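Local coordinates for MutT/nudix family protein (Shewanella oneidensis, PDB 3GZ5), which probably represses genes of NAD metabolism as an ADP-ribose-responsive transcriptional regulator, joining a Nudix domain to a DNA-binding winged helix, at residues Q116-Q119 and I120-S124. Sequence-based numbering, arbitrary orientation.
Sequences QACQ and IQIAS. With NA (sodium ion), chain D.
Gln121 N donates to Cys118 O (2.9 Å), closing a type I beta-turn with Gln119 and Ile120 at its corners, and a weak bond from Ala123 N to Gln119 O (3.4 Å) extends the bend as the chain leaves the short, weakly bonded helix 116-119. This turn belongs to the Nudix domain, in the connection from strand 104-112 to strand 128-132, and it carries Ile122 to a sodium ion. On one side of the turn Ile120 folds back over the helix: with CG1 set between its own backbone N and carbonyl carbon (chi1 50°), that atom lies 3.3 Å from Gln116 O, and CD1, at the end of the same branch, lies close to Ala117 O. Gln119 extends the other way, CG anti to the backbone N (chi1 178°), then bends at chi2 and runs at about a right angle to Ile122, bringing NE2 to 3.3 Å from Ile122 CG2. Trp130 of strand 128-132 touches both Gln119 and Cys118. With an alanine at Gln119 the side-chain amide is gone, and the CG2 methyl of Ile122 would probably lose the cover of NE2 and CD. Cys118, buried, puts SG 4.1 Å from Ile122 CD1, an apolar contact at the far end of the isoleucine. Val125 and Val128 supply the other two protein ligands of the sodium ion through their carbonyl oxygens, while Ile122 O binds it at 2.2 Å.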
ATOM      1  N   GLN B 116     -17.578   5.967 -20.246  1.00 57.34           N
ATOM      2  CA  GLN B 116     -18.980   5.862 -20.720  1.00 60.11           C
ATOM      3  C   GLN B 116     -19.853   4.885 -19.916  1.00 61.35           C
ATOM      4  O   GLN B 116     -21.081   4.900 -20.038  1.00 61.61           O
ATOM      5  CB  GLN B 116     -19.069   5.543 -22.220  1.00 60.55           C
ATOM      6  CG  GLN B 116     -19.157   6.788 -23.160  1.00 63.53           C
ATOM      7  CD  GLN B 116     -20.406   7.671 -22.929  1.00 66.69           C
ATOM      8  OE1 GLN B 116     -21.516   7.172 -22.660  1.00 66.23           O
ATOM      9  NE2 GLN B 116     -20.220   8.997 -23.039  1.00 67.32           N
ATOM     10  N   ALA B 117     -19.221   4.051 -19.091  1.00 62.81           N
ATOM     11  CA  ALA B 117     -19.950   3.187 -18.160  1.00 64.03           C
ATOM     12  C   ALA B 117     -20.826   3.999 -17.201  1.00 65.00           C
ATOM     13  O   ALA B 117     -21.853   3.506 -16.727  1.00 65.04           O
ATOM     14  CB  ALA B 117     -18.984   2.310 -17.382  1.00 63.90           C
ATOM     15  N   CYS B 118     -20.441   5.250 -16.944  1.00 66.38           N
ATOM     16  CA  CYS B 118     -21.151   6.079 -15.974  1.00 67.66           C
ATOM     17  C   CYS B 118     -21.420   7.537 -16.372  1.00 69.42           C
ATOM     18  O   CYS B 118     -22.184   8.213 -15.677  1.00 69.54           O
ATOM     19  CB  CYS B 118     -20.381   6.091 -14.666  1.00 67.84           C
ATOM     20  SG  CYS B 118     -19.144   7.358 -14.653  1.00 65.01           S
ATOM     21  N   GLN B 119     -20.777   8.036 -17.439  1.00 71.15           N
ATOM     22  CA  GLN B 119     -21.117   9.358 -18.010  1.00 72.82           C
ATOM     23  C   GLN B 119     -22.572   9.392 -18.491  1.00 73.70           C
ATOM     24  O   GLN B 119     -23.208  10.454 -18.504  1.00 73.87           O
ATOM     25  CB  GLN B 119     -20.168   9.749 -19.150  1.00 73.07           C
ATOM     26  CG  GLN B 119     -20.479  11.106 -19.827  1.00 74.82           C
ATOM     27  CD  GLN B 119     -20.313  12.336 -18.903  1.00 76.76           C
ATOM     28  OE1 GLN B 119     -21.013  13.341 -19.064  1.00 76.91           O
ATOM     29  NE2 GLN B 119     -19.384  12.258 -17.951  1.00 76.84           N
ATOM     30  N   ILE B 120     -23.079   8.222 -18.886  1.00 74.77           N
ATOM     31  CA  ILE B 120     -24.515   8.004 -19.137  1.00 75.81           C
ATOM     32  C   ILE B 120     -25.441   8.260 -17.917  1.00 76.17           C
ATOM     33  O   ILE B 120     -26.642   8.482 -18.089  1.00 76.43           O
ATOM     34  CB  ILE B 120     -24.786   6.565 -19.692  1.00 75.90           C
ATOM     35  CG1 ILE B 120     -24.092   5.495 -18.827  1.00 76.12           C
ATOM     36  CG2 ILE B 120     -24.383   6.464 -21.181  1.00 76.60           C
ATOM     37  CD1 ILE B 120     -24.656   4.076 -18.976  1.00 76.65           C
ATOM     38  N   GLN B 121     -24.883   8.224 -16.701  1.00 76.60           N
ATOM     39  CA  GLN B 121     -25.667   8.327 -15.448  1.00 76.86           C
ATOM     40  C   GLN B 121     -25.235   9.505 -14.572  1.00 76.84           C
ATOM     41  O   GLN B 121     -25.552   9.526 -13.372  1.00 76.96           O
ATOM     42  CB  GLN B 121     -25.546   7.024 -14.628  1.00 76.78           C
ATOM     43  CG  GLN B 121     -26.069   5.757 -15.316  1.00 77.46           C
ATOM     44  CD  GLN B 121     -25.084   4.586 -15.236  1.00 78.54           C
ATOM     45  OE1 GLN B 121     -23.964   4.741 -14.759  1.00 79.49           O
ATOM     46  NE2 GLN B 121     -25.500   3.415 -15.710  1.00 78.06           N
ATOM     47  N   ILE B 122     -24.543  10.477 -15.180  1.00 76.77           N
ATOM     48  CA  ILE B 122     -23.760  11.503 -14.465  1.00 76.79           C
ATOM     49  C   ILE B 122     -23.817  12.869 -15.170  1.00 76.72           C
ATOM     50  O   ILE B 122     -23.346  13.893 -14.642  1.00 75.59           O
ATOM     51  CB  ILE B 122     -22.265  11.061 -14.330  1.00 77.03           C
ATOM     52  CG1 ILE B 122     -21.686  11.410 -12.966  1.00 77.47           C
ATOM     53  CG2 ILE B 122     -21.389  11.661 -15.429  1.00 77.64           C
ATOM     54  CD1 ILE B 122     -20.330  10.802 -12.758  1.00 77.36           C
ATOM     55  N   ALA B 123     -24.368  12.870 -16.380  1.00 76.92           N
ATOM     56  CA  ALA B 123     -24.675  14.113 -17.080  1.00 77.25           C
ATOM     57  C   ALA B 123     -25.727  14.862 -16.262  1.00 77.04           C
ATOM     58  O   ALA B 123     -25.571  16.048 -15.948  1.00 76.75           O
ATOM     59  CB  ALA B 123     -25.206  13.807 -18.489  1.00 77.35           C
ATOM     60  N   SER B 124     -26.769  14.113 -15.893  1.00 76.82           N
ATOM     61  CA  SER B 124     -27.967  14.595 -15.212  1.00 76.53           C
ATOM     62  C   SER B 124     -27.798  15.008 -13.733  1.00 76.19           C
ATOM     63  O   SER B 124     -28.798  15.101 -12.999  1.00 75.82           O
ATOM     64  CB  SER B 124     -29.043  13.501 -15.313  1.00 77.14           C
ATOM     65  OG  SER B 124     -28.514  12.211 -14.999  1.00 76.83           O
TER
HETATM   66 NA    NA D 238     -22.475  15.738 -13.704  1.00 72.87          NA